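Local structure of putative glycosyltransferase (Mannosyltransferase) involved in glycosylating the PBCV-1 major capsid protein (Paramecium bursaria Chlorella virus 1, 2P73) at residues C7-S12 and E74-L79; T109-P114 and V171-T176; C179-Y184 and L192-C197. The protein probably transfers a sugar from a nucleotide donor such as UDP-glucose during glycosylation of the viral major capsid protein, with the manganese and UDP site held in this domain. One frame throughout, in Å; residues are numbered along the deposited sequence.

Contact 1: residues C7-S12 and E74-L79. With UDP (uridine-5'-diphosphate), chain C.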
loop_
_atom_site.group_PDB
_atom_site.type_symbol
_atom_site.label_atom_id
_atom_site.label_comp_id
_atom_site.label_asym_id
_atom_site.label_seq_id
_atom_site.Cartn_x
_atom_site.Cartn_y
_atom_site.Cartn_z
ATOM N N CYS A 7 -5.911 2.260 15.881
ATOM C CA CYS A 7 -6.003 3.490 15.109
ATOM C C CYS A 7 -5.246 3.293 13.802
ATOM O O CYS A 7 -4.052 2.982 13.801
ATOM C CB CYS A 7 -5.401 4.649 15.897
ATOM S SG CYS A 7 -5.615 6.244 15.096
ATOM N N ILE A 8 -5.957 3.455 12.694
ATOM C CA ILE A 8 -5.422 3.157 11.373
ATOM C C ILE A 8 -5.418 4.418 10.536
ATOM O O ILE A 8 -6.414 5.142 10.488
ATOM C CB ILE A 8 -6.243 2.037 10.663
ATOM C CG1 ILE A 8 -6.158 0.733 11.467
ATOM C CG2 ILE A 8 -5.786 1.837 9.208
ATOM C CD1 ILE A 8 -7.092 -0.385 10.974
ATOM N N THR A 9 -4.283 4.672 9.892
ATOM C CA THR A 9 -4.142 5.744 8.935
ATOM C C THR A 9 -3.808 5.139 7.590
ATOM O O THR A 9 -2.780 4.473 7.426
ATOM C CB THR A 9 -3.042 6.736 9.356
ATOM O OG1 THR A 9 -3.403 7.297 10.612
ATOM C CG2 THR A 9 -2.899 7.856 8.374
ATOM N N ILE A 10 -4.705 5.354 6.642
ATOM C CA ILE A 10 -4.522 4.908 5.301
ATOM C C ILE A 10 -3.859 6.060 4.564
ATOM O O ILE A 10 -4.281 7.200 4.691
ATOM C CB ILE A 10 -5.879 4.528 4.644
ATOM C CG1 ILE A 10 -6.567 3.409 5.450
ATOM C CG2 ILE A 10 -5.672 4.131 3.197
ATOM C CD1 ILE A 10 -7.849 2.829 4.821
ATOM N N LEU A 11 -2.798 5.763 3.824
ATOM C CA LEU A 11 -2.085 6.791 3.092
ATOM C C LEU A 11 -1.854 6.350 1.639
ATOM O O LEU A 11 -1.765 5.157 1.328
ATOM C CB LEU A 11 -0.767 7.187 3.808
ATOM C CG LEU A 11 0.233 6.037 4.026
ATOM C CD1 LEU A 11 1.683 6.472 3.828
ATOM C CD2 LEU A 11 0.050 5.347 5.366
ATOM N N SER A 12 -1.809 7.333 0.750
ATOM C CA SER A 12 -1.577 7.090 -0.659
ATOM C C SER A 12 -1.006 8.367 -1.274
ATOM O O SER A 12 -0.704 9.326 -0.562
ATOM C CB SER A 12 -2.878 6.664 -1.337
ATOM O OG SER A 12 -2.655 6.207 -2.661
ATOM N N GLU A 74 -1.696 3.774 15.234
ATOM C CA GLU A 74 -0.999 2.522 15.543
ATOM C C GLU A 74 -0.488 1.772 14.305
ATOM O O GLU A 74 0.622 1.250 14.319
ATOM C CB GLU A 74 -1.852 1.589 16.404
ATOM C CG GLU A 74 -0.974 0.666 17.257
ATOM C CD GLU A 74 -1.742 -0.378 18.055
ATOM O OE1 GLU A 74 -2.862 -0.064 18.563
ATOM O OE2 GLU A 74 -1.193 -1.510 18.182
ATOM N N TRP A 75 -1.321 1.704 13.263
ATOM C CA TRP A 75 -0.977 1.059 12.002
ATOM C C TRP A 75 -1.116 2.037 10.830
ATOM O O TRP A 75 -2.151 2.701 10.679
ATOM C CB TRP A 75 -1.855 -0.167 11.766
ATOM C CG TRP A 75 -1.556 -1.320 12.694
ATOM C CD1 TRP A 75 -2.229 -1.647 13.838
ATOM C CD2 TRP A 75 -0.519 -2.302 12.542
ATOM N NE1 TRP A 75 -1.668 -2.771 14.412
ATOM C CE2 TRP A 75 -0.611 -3.185 13.644
ATOM C CE3 TRP A 75 0.482 -2.523 11.577
ATOM C CZ2 TRP A 75 0.254 -4.274 13.808
ATOM C CZ3 TRP A 75 1.350 -3.601 11.747
ATOM C CH2 TRP A 75 1.226 -4.463 12.857
ATOM N N PHE A 76 -0.067 2.154 10.023
ATOM C CA PHE A 76 -0.161 2.926 8.775
ATOM C C PHE A 76 -0.387 1.945 7.650
ATOM O O PHE A 76 0.276 0.900 7.586
ATOM C CB PHE A 76 1.100 3.745 8.514
ATOM C CG PHE A 76 1.379 4.793 9.571
ATOM C CD1 PHE A 76 0.846 6.080 9.460
ATOM C CD2 PHE A 76 2.188 4.493 10.664
ATOM C CE1 PHE A 76 1.108 7.044 10.423
ATOM C CE2 PHE A 76 2.452 5.461 11.643
ATOM C CZ PHE A 76 1.909 6.743 11.512
ATOM N N LEU A 77 -1.339 2.255 6.780
ATOM C CA LEU A 77 -1.638 1.373 5.667
ATOM C C LEU A 77 -1.408 2.076 4.346
ATOM O O LEU A 77 -2.142 3.011 3.994
ATOM C CB LEU A 77 -3.058 0.806 5.755
ATOM C CG LEU A 77 -3.556 0.006 4.546
ATOM C CD1 LEU A 77 -2.661 -1.221 4.244
ATOM C CD2 LEU A 77 -5.034 -0.407 4.709
ATOM N N TRP A 78 -0.379 1.617 3.628
ATOM C CA TRP A 78 -0.095 2.098 2.302
ATOM C C TRP A 78 -0.939 1.336 1.289
ATOM O O TRP A 78 -0.970 0.102 1.294
ATOM C CB TRP A 78 1.384 1.942 1.933
ATOM C CG TRP A 78 1.599 2.298 0.481
ATOM C CD1 TRP A 78 1.706 1.423 -0.590
ATOM C CD2 TRP A 78 1.700 3.612 -0.068
ATOM N NE1 TRP A 78 1.879 2.130 -1.757
ATOM C CE2 TRP A 78 1.859 3.472 -1.471
ATOM C CE3 TRP A 78 1.670 4.903 0.484
ATOM C CZ2 TRP A 78 1.989 4.583 -2.326
ATOM C CZ3 TRP A 78 1.808 5.998 -0.369
ATOM C CH2 TRP A 78 1.979 5.831 -1.751
ATOM N N LEU A 79 -1.641 2.096 0.455
ATOM C CA LEU A 79 -2.337 1.568 -0.707
ATOM C C LEU A 79 -1.831 2.312 -1.922
ATOM O O LEU A 79 -1.795 3.552 -1.954
ATOM C CB LEU A 79 -3.842 1.787 -0.599
ATOM C CG LEU A 79 -4.602 1.236 0.595
ATOM C CD1 LEU A 79 -6.044 1.649 0.508
ATOM C CD2 LEU A 79 -4.464 -0.272 0.688
HETATM N N1 UDP C . 3.851 6.064 -8.851
HETATM C C2 UDP C . 3.609 7.385 -9.214
HETATM N N3 UDP C . 3.573 7.744 -10.530
HETATM C C4 UDP C . 3.750 6.796 -11.509
HETATM C C5 UDP C . 3.986 5.460 -11.145
HETATM C C6 UDP C . 4.303 5.187 -9.809
HETATM O O2 UDP C . 3.458 8.275 -8.397
HETATM O O4 UDP C . 3.697 7.167 -12.684
HETATM C "C1'" UDP C . 3.885 5.716 -7.417
HETATM C "C2'" UDP C . 2.448 5.736 -6.927
HETATM O "O2'" UDP C . 2.423 6.373 -5.669
HETATM C "C3'" UDP C . 2.057 4.271 -6.856
HETATM C "C4'" UDP C . 3.390 3.535 -6.708
HETATM O "O4'" UDP C . 4.402 4.415 -7.173
HETATM O "O3'" UDP C . 1.175 4.056 -5.778
HETATM C "C5'" UDP C . 3.480 2.238 -7.494
HETATM O "O5'" UDP C . 3.151 2.494 -8.841
HETATM P PA UDP C . 2.327 1.410 -9.677
HETATM O O1A UDP C . 1.085 1.037 -8.955
HETATM O O2A UDP C . 2.038 1.825 -11.054
HETATM O O3A UDP C . 3.265 0.086 -9.651
HETATM P PB UDP C . 2.739 -1.395 -10.002
HETATM O O1B UDP C . 1.783 -1.948 -9.002
HETATM O O2B UDP C . 2.009 -1.375 -11.292
HETATM O O3B UDP C . 3.912 -2.324 -10.045
#
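Leu11 holds CG between its backbone N and carbonyl carbon (chi1 59°), and this swings its two methyls over the neighbouring strand. CD2 lands against Phe76 CB at 3.7 Å and meets the Phe76 ring at its edge. CD1 lies at the edge of the Trp78 indole, in its plane, 3.7 Å from Trp78 CE3. Trp78 has CG on the far side from its own N (chi1 173°), which lays the indole alongside the end of the other strand, where CZ3 comes 3.6 Å from Ser12 CA.

Beneath these side chains, strands 8-12 and 75-79 run parallel. The backbone ladder passes through the odd residues: Thr9 N binds Trp75 O, Leu77 N binds Thr9 O at 2.7 Å, Leu11 N binds Leu77 O, and Leu79 N binds Leu11 O. At the start, Cys7 O takes both Glu74 N and Trp75 N. At the far end the hydroxyl of Ser12 donates to the carbonyl of Leu79, OG to O 2.9 Å.

In this GT-A fold the pair lies inside the main sheet, between strands 39-43 and 124-128. Strand 75-79 runs directly into the DxD motif, Asp80 and Asp82, which binds manganese. Trp78 NE1 bonds to Asp80 OD1, which probably helps position this metal ligand. Trp78 CZ2 lies 3.6 Å from the ribose O3' of UDP.

On the other face Ile10 CG2 packs on Leu79 CD1 at 3.7 Å, and Ile10 and Leu77 lie side by side. Helix 20-36 covers Ile10 and Leu79; helix 59-69 covers Leu11 and Phe76.

Contact 2: residues T109-P114 and V171-T176; sequences TFHEAP and VHDPYT
Thr109 O accepts two N-H groups of His172. The backbone N of His172 gives a nearly straight bond of 2.8 Å to Thr109 O, and the ring ND1 adds a weak one at 3.5 Å to the same oxygen. The next bond runs the other way, from His111 N to His172 O. These bonds join the ends of parallel strands 107-110 and 169-172, the latter an outermost strand of the main sheet. Thr109 CG2 and Val171 CG2 touch on one face. On the other, the Phe110 ring meets the CB of His172 through CD1 and brings its edge to Asp173 O.

Beyond the strands the imidazole of His111 ties the two loops together. Its CG sits between the backbone N and carbonyl carbon (chi1 74°), which turns the ring toward 173-174. NE2 donates to Asp173 OD1 at 3.0 Å, nearly in the ring plane and on the anti lone pair. Pro174 CD lies over one ring face, a CH-pi contact 3.7 Å from the centroid. ND1 accepts from Ala113 N. With NE2 donating and ND1 accepting, the ring is probably neutral, and both nitrogens fix its rotation.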
loop_
_atom_site.group_PDB
_atom_site.type_symbol
_atom_site.label_atom_id
_atom_site.label_comp_id
_atom_site.label_asym_id
_atom_site.label_seq_id
_atom_site.Cartn_x
_atom_site.Cartn_y
_atom_site.Cartn_z
ATOM N N THR A 109 2.338 -8.070 5.227
ATOM C CA THR A 109 2.561 -7.989 3.791
ATOM C C THR A 109 1.828 -9.121 3.081
ATOM O O THR A 109 1.189 -9.935 3.749
ATOM C CB THR A 109 4.078 -7.962 3.457
ATOM O OG1 THR A 109 4.241 -7.727 2.062
ATOM C CG2 THR A 109 4.761 -9.261 3.797
ATOM N N PHE A 110 1.922 -9.167 1.755
ATOM C CA PHE A 110 1.131 -10.103 0.965
ATOM C C PHE A 110 1.938 -10.651 -0.208
ATOM O O PHE A 110 2.695 -9.922 -0.848
ATOM C CB PHE A 110 -0.145 -9.431 0.457
ATOM C CG PHE A 110 -0.993 -8.837 1.546
ATOM C CD1 PHE A 110 -1.923 -9.612 2.218
ATOM C CD2 PHE A 110 -0.859 -7.505 1.898
ATOM C CE1 PHE A 110 -2.704 -9.070 3.220
ATOM C CE2 PHE A 110 -1.637 -6.956 2.900
ATOM C CZ PHE A 110 -2.561 -7.740 3.561
ATOM N N HIS A 111 1.768 -11.940 -0.485
ATOM C CA HIS A 111 2.418 -12.570 -1.627
ATOM C C HIS A 111 1.532 -12.510 -2.868
ATOM O O HIS A 111 0.375 -12.097 -2.796
ATOM C CB HIS A 111 2.775 -14.023 -1.308
ATOM C CG HIS A 111 1.597 -14.947 -1.300
ATOM N ND1 HIS A 111 0.876 -15.244 -2.436
ATOM C CD2 HIS A 111 1.015 -15.640 -0.293
ATOM C CE1 HIS A 111 -0.100 -16.080 -2.130
ATOM N NE2 HIS A 111 -0.038 -16.336 -0.836
ATOM N N GLU A 112 2.083 -12.923 -4.004
ATOM C CA GLU A 112 1.372 -12.843 -5.274
ATOM C C GLU A 112 1.643 -14.071 -6.136
ATOM O O GLU A 112 1.579 -14.006 -7.364
ATOM C CB GLU A 112 1.768 -11.573 -6.030
ATOM C CG GLU A 112 3.266 -11.326 -6.088
ATOM C CD GLU A 112 3.643 -10.266 -7.104
ATOM O OE1 GLU A 112 2.864 -9.307 -7.283
ATOM O OE2 GLU A 112 4.720 -10.392 -7.725
ATOM N N ALA A 113 1.945 -15.190 -5.485
ATOM C CA ALA A 113 2.038 -16.474 -6.170
ATOM C C ALA A 113 0.655 -17.016 -6.516
ATOM O O ALA A 113 -0.350 -16.585 -5.952
ATOM C CB ALA A 113 2.805 -17.474 -5.319
ATOM N N PRO A 114 0.613 -17.964 -7.447
ATOM C CA PRO A 114 1.802 -18.341 -8.217
ATOM C C PRO A 114 2.043 -17.436 -9.434
ATOM O O PRO A 114 2.988 -17.667 -10.185
ATOM C CB PRO A 114 1.452 -19.747 -8.696
ATOM C CG PRO A 114 -0.037 -19.690 -8.927
ATOM C CD PRO A 114 -0.584 -18.716 -7.893
ATOM N N VAL A 171 3.747 -12.663 6.044
ATOM C CA VAL A 171 3.331 -12.662 4.647
ATOM C C VAL A 171 1.996 -13.404 4.559
ATOM O O VAL A 171 1.939 -14.597 4.846
ATOM C CB VAL A 171 4.402 -13.310 3.717
ATOM C CG1 VAL A 171 3.994 -13.187 2.271
ATOM C CG2 VAL A 171 5.784 -12.655 3.922
ATOM N N HIS A 172 0.926 -12.690 4.194
ATOM C CA HIS A 172 -0.403 -13.293 4.064
ATOM C C HIS A 172 -0.774 -13.601 2.610
ATOM O O HIS A 172 -0.165 -13.060 1.669
ATOM C CB HIS A 172 -1.480 -12.366 4.624
ATOM C CG HIS A 172 -1.339 -12.054 6.079
ATOM N ND1 HIS A 172 -0.640 -10.957 6.543
ATOM C CD2 HIS A 172 -1.851 -12.664 7.173
ATOM C CE1 HIS A 172 -0.713 -10.917 7.860
ATOM N NE2 HIS A 172 -1.437 -11.945 8.268
ATOM N N ASP A 173 -1.781 -14.462 2.445
ATOM C CA ASP A 173 -2.496 -14.619 1.175
ATOM C C ASP A 173 -3.103 -13.265 0.767
ATOM O O ASP A 173 -3.590 -12.530 1.613
ATOM C CB ASP A 173 -3.629 -15.653 1.294
ATOM C CG ASP A 173 -3.133 -17.071 1.608
ATOM O OD1 ASP A 173 -2.056 -17.489 1.105
ATOM O OD2 ASP A 173 -3.848 -17.777 2.364
ATOM N N PRO A 174 -3.056 -12.930 -0.530
ATOM C CA PRO A 174 -3.512 -11.628 -1.008
ATOM C C PRO A 174 -5.009 -11.517 -1.360
ATOM O O PRO A 174 -5.467 -10.433 -1.805
ATOM C CB PRO A 174 -2.685 -11.449 -2.276
ATOM C CG PRO A 174 -2.595 -12.838 -2.813
ATOM C CD PRO A 174 -2.482 -13.739 -1.623
ATOM N N TYR A 175 -5.757 -12.597 -1.158
ATOM C CA TYR A 175 -7.087 -12.757 -1.796
ATOM C C TYR A 175 -8.123 -11.675 -1.502
ATOM O O TYR A 175 -8.899 -11.306 -2.380
ATOM C CB TYR A 175 -7.666 -14.173 -1.565
ATOM C CG TYR A 175 -6.667 -15.262 -1.905
ATOM C CD1 TYR A 175 -6.017 -15.273 -3.148
ATOM C CD2 TYR A 175 -6.355 -16.261 -0.992
ATOM C CE1 TYR A 175 -5.085 -16.246 -3.470
ATOM C CE2 TYR A 175 -5.412 -17.267 -1.312
ATOM C CZ TYR A 175 -4.788 -17.243 -2.552
ATOM O OH TYR A 175 -3.857 -18.203 -2.871
ATOM N N THR A 176 -8.104 -11.145 -0.286
ATOM C CA THR A 176 -9.047 -10.094 0.095
ATOM C C THR A 176 -8.422 -8.696 0.214
ATOM O O THR A 176 -9.096 -7.693 -0.022
ATOM C CB THR A 176 -9.769 -10.451 1.419
ATOM O OG1 THR A 176 -8.793 -10.737 2.426
ATOM C CG2 THR A 176 -10.657 -11.696 1.238
#

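Contact 3: residues C179-Y184 and L192-C197. With MN (manganese (II) ion), chain B; UDP (uridine-5'-diphosphate), chain C.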
loop_
_atom_site.group_PDB
_atom_site.type_symbol
_atom_site.label_atom_id
_atom_site.label_comp_id
_atom_site.label_asym_id
_atom_site.label_seq_id
_atom_site.Cartn_x
_atom_site.Cartn_y
_atom_site.Cartn_z
ATOM N N CYS A 179 -5.821 -7.903 -3.787
ATOM C CA CYS A 179 -6.349 -8.761 -4.844
ATOM C C CYS A 179 -6.078 -8.198 -6.238
ATOM O O CYS A 179 -6.822 -7.351 -6.739
ATOM C CB CYS A 179 -7.831 -9.047 -4.634
ATOM S SG CYS A 179 -8.489 -10.181 -5.846
ATOM N N ILE A 180 -4.996 -8.684 -6.844
ATOM C CA ILE A 180 -4.576 -8.291 -8.198
ATOM C C ILE A 180 -5.616 -8.778 -9.197
ATOM O O ILE A 180 -5.933 -9.970 -9.231
ATOM C CB ILE A 180 -3.157 -8.844 -8.536
ATOM C CG1 ILE A 180 -2.138 -8.350 -7.512
ATOM C CG2 ILE A 180 -2.719 -8.419 -9.938
ATOM C CD1 ILE A 180 -0.795 -9.106 -7.560
ATOM N N VAL A 181 -6.166 -7.844 -9.981
ATOM C CA VAL A 181 -7.311 -8.122 -10.852
ATOM C C VAL A 181 -7.002 -9.194 -11.893
ATOM O O VAL A 181 -7.786 -10.125 -12.077
ATOM C CB VAL A 181 -7.938 -6.838 -11.543
ATOM C CG1 VAL A 181 -8.408 -5.820 -10.521
ATOM C CG2 VAL A 181 -6.987 -6.178 -12.507
ATOM N N LYS A 182 -5.862 -9.079 -12.561
ATOM C CA LYS A 182 -5.537 -10.012 -13.644
ATOM C C LYS A 182 -5.141 -11.409 -13.160
ATOM O O LYS A 182 -5.274 -12.376 -13.895
ATOM C CB LYS A 182 -4.472 -9.426 -14.584
ATOM C CG LYS A 182 -5.085 -8.726 -15.821
ATOM N N ALA A 183 -4.681 -11.504 -11.920
ATOM C CA ALA A 183 -4.149 -12.755 -11.385
ATOM C C ALA A 183 -5.186 -13.555 -10.591
ATOM O O ALA A 183 -5.150 -14.788 -10.580
ATOM C CB ALA A 183 -2.920 -12.476 -10.534
ATOM N N TYR A 184 -6.088 -12.849 -9.915
ATOM C CA TYR A 184 -7.129 -13.484 -9.121
ATOM C C TYR A 184 -8.532 -12.974 -9.500
ATOM O O TYR A 184 -9.287 -12.590 -8.621
ATOM C CB TYR A 184 -6.898 -13.263 -7.614
ATOM C CG TYR A 184 -5.487 -13.533 -7.151
ATOM C CD1 TYR A 184 -5.021 -14.843 -7.005
ATOM C CD2 TYR A 184 -4.614 -12.483 -6.878
ATOM C CE1 TYR A 184 -3.734 -15.102 -6.597
ATOM C CE2 TYR A 184 -3.313 -12.728 -6.467
ATOM C CZ TYR A 184 -2.881 -14.036 -6.330
ATOM O OH TYR A 184 -1.602 -14.296 -5.932
ATOM N N LEU A 192 -11.637 -6.816 -0.349
ATOM C CA LEU A 192 -11.800 -5.449 0.113
ATOM C C LEU A 192 -10.967 -4.517 -0.771
ATOM O O LEU A 192 -11.501 -3.585 -1.355
ATOM C CB LEU A 192 -11.432 -5.326 1.587
ATOM C CG LEU A 192 -11.461 -3.946 2.251
ATOM C CD1 LEU A 192 -12.853 -3.360 2.226
ATOM C CD2 LEU A 192 -10.947 -4.035 3.695
ATOM N N PHE A 193 -9.669 -4.793 -0.896
ATOM C CA PHE A 193 -8.767 -3.964 -1.694
ATOM C C PHE A 193 -8.403 -4.649 -3.015
ATOM O O PHE A 193 -7.842 -5.744 -3.023
ATOM C CB PHE A 193 -7.506 -3.615 -0.895
ATOM C CG PHE A 193 -7.774 -2.792 0.348
ATOM C CD1 PHE A 193 -8.654 -1.706 0.313
ATOM C CD2 PHE A 193 -7.134 -3.087 1.538
ATOM C CE1 PHE A 193 -8.909 -0.965 1.446
ATOM C CE2 PHE A 193 -7.384 -2.346 2.674
ATOM C CZ PHE A 193 -8.272 -1.280 2.626
ATOM N N VAL A 194 -8.738 -4.009 -4.126
ATOM C CA VAL A 194 -8.492 -4.577 -5.450
ATOM C C VAL A 194 -7.367 -3.790 -6.147
ATOM O O VAL A 194 -7.435 -2.565 -6.191
ATOM C CB VAL A 194 -9.785 -4.575 -6.289
ATOM C CG1 VAL A 194 -9.520 -5.071 -7.719
ATOM C CG2 VAL A 194 -10.877 -5.443 -5.596
ATOM N N HIS A 195 -6.341 -4.496 -6.646
ATOM C CA HIS A 195 -5.109 -3.879 -7.178
ATOM C C HIS A 195 -5.058 -4.055 -8.689
ATOM O O HIS A 195 -5.015 -5.183 -9.185
ATOM C CB HIS A 195 -3.864 -4.549 -6.581
ATOM C CG HIS A 195 -2.575 -3.802 -6.792
ATOM N ND1 HIS A 195 -1.415 -4.161 -6.146
ATOM C CD2 HIS A 195 -2.264 -2.705 -7.529
ATOM C CE1 HIS A 195 -0.444 -3.332 -6.486
ATOM N NE2 HIS A 195 -0.929 -2.434 -7.322
ATOM N N MET A 196 -5.051 -2.941 -9.416
ATOM C CA MET A 196 -4.931 -2.971 -10.870
ATOM C C MET A 196 -3.474 -2.995 -11.275
ATOM O O MET A 196 -3.048 -2.232 -12.128
ATOM C CB MET A 196 -5.598 -1.762 -11.492
ATOM C CG MET A 196 -7.076 -1.620 -11.204
ATOM S SD MET A 196 -7.689 -0.101 -11.917
ATOM C CE MET A 196 -6.912 1.151 -10.897
ATOM N N CYS A 197 -2.720 -3.884 -10.647
ATOM C CA CYS A 197 -1.258 -3.970 -10.768
ATOM C C CYS A 197 -0.746 -4.340 -12.176
ATOM O O CYS A 197 -1.288 -5.256 -12.829
ATOM C CB CYS A 197 -0.759 -4.992 -9.761
ATOM S SG CYS A 197 0.981 -5.354 -9.898
HETATM MN MN MN B . 0.123 -0.697 -7.891
HETATM N N1 UDP C . 3.851 6.064 -8.851
HETATM C C2 UDP C . 3.609 7.385 -9.214
HETATM N N3 UDP C . 3.573 7.744 -10.530
HETATM C C4 UDP C . 3.750 6.796 -11.509
HETATM C C5 UDP C . 3.986 5.460 -11.145
HETATM C C6 UDP C . 4.303 5.187 -9.809
HETATM O O2 UDP C . 3.458 8.275 -8.397
HETATM O O4 UDP C . 3.697 7.167 -12.684
HETATM C "C1'" UDP C . 3.885 5.716 -7.417
HETATM C "C2'" UDP C . 2.448 5.736 -6.927
HETATM O "O2'" UDP C . 2.423 6.373 -5.669
HETATM C "C3'" UDP C . 2.057 4.271 -6.856
HETATM C "C4'" UDP C . 3.390 3.535 -6.708
HETATM O "O4'" UDP C . 4.402 4.415 -7.173
HETATM O "O3'" UDP C . 1.175 4.056 -5.778
HETATM C "C5'" UDP C . 3.480 2.238 -7.494
HETATM O "O5'" UDP C . 3.151 2.494 -8.841
HETATM P PA UDP C . 2.327 1.410 -9.677
HETATM O O1A UDP C . 1.085 1.037 -8.955
HETATM O O2A UDP C . 2.038 1.825 -11.054
HETATM O O3A UDP C . 3.265 0.086 -9.651
HETATM P PB UDP C . 2.739 -1.395 -10.002
HETATM O O1B UDP C . 1.783 -1.948 -9.002
HETATM O O2B UDP C . 2.009 -1.375 -11.292
HETATM O O3B UDP C . 3.912 -2.324 -10.045
HETATM O O HOH W 1 -3.798 -6.675 -12.637
#
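His195 NE2 binds the manganese ion at 2.1 Å, and the same ion holds O1A and O1B of UDP. Asp80 and Asp82 supply the other two protein ligands. With CG anti to the backbone N (chi1 -166°), the His195 ring extends to the metal. Cys197 CB sits over the centre of one imidazole face, 3.4 Å above the plane. Cys197 SG lies 3.6 Å from the phosphate oxygen O1B of UDP.

A second shell sets these groups. His195 ND1 bonds to Asn178, which should fix the rotation of the ring and leave NE2 turned to the metal. Ile180 CG2 packs against Cys197 CB at 4.0 Å. Strands 179-180 and 193-195 pair in parallel: Cys179 N binds Phe193 O, and His195 N binds Cys179 O at 2.9 Å. Val181 N adds a bond of 3.0 Å to His195 O just past the end of the first strand. After the pairing ends, Met196 is the centre of an inverse gamma turn, and a water bridges Lys182 N and Cys197 O.

Strand 193-195 is the middle one of a small three-stranded sheet. Strand 179-180 runs parallel to it, and strand 83-85, just after the DxD motif, runs antiparallel to it. Met196 packs on helix 201-210 and on Tyr21 of helix 20-36, while Phe193 lies against Val83 and Val85.

Overall arrangement
The three contacts come in series along the chain. Contacts 1 and 2 belong to the same six-stranded sheet, with centres about 18 Å apart and nearest atoms about 6 Å apart. Contact 3 belongs to the small sheet that carries the histidine ligand. Its centre lies about 19 Å from that of contact 1, across the chain's centre, yet the Phe193 ring packs on Leu77 and Leu79. Contacts 2 and 3 have centres about 11 Å apart; Thr176 O to Leu192 N and Ala113 O to Tyr184 OH are probable hydrogen bonds between them. Asp80 and Asp82 lie between strand 75-79 of the main sheet and strand 83-85 of the small one, which also carries His195, so both sheets contribute to the metal site.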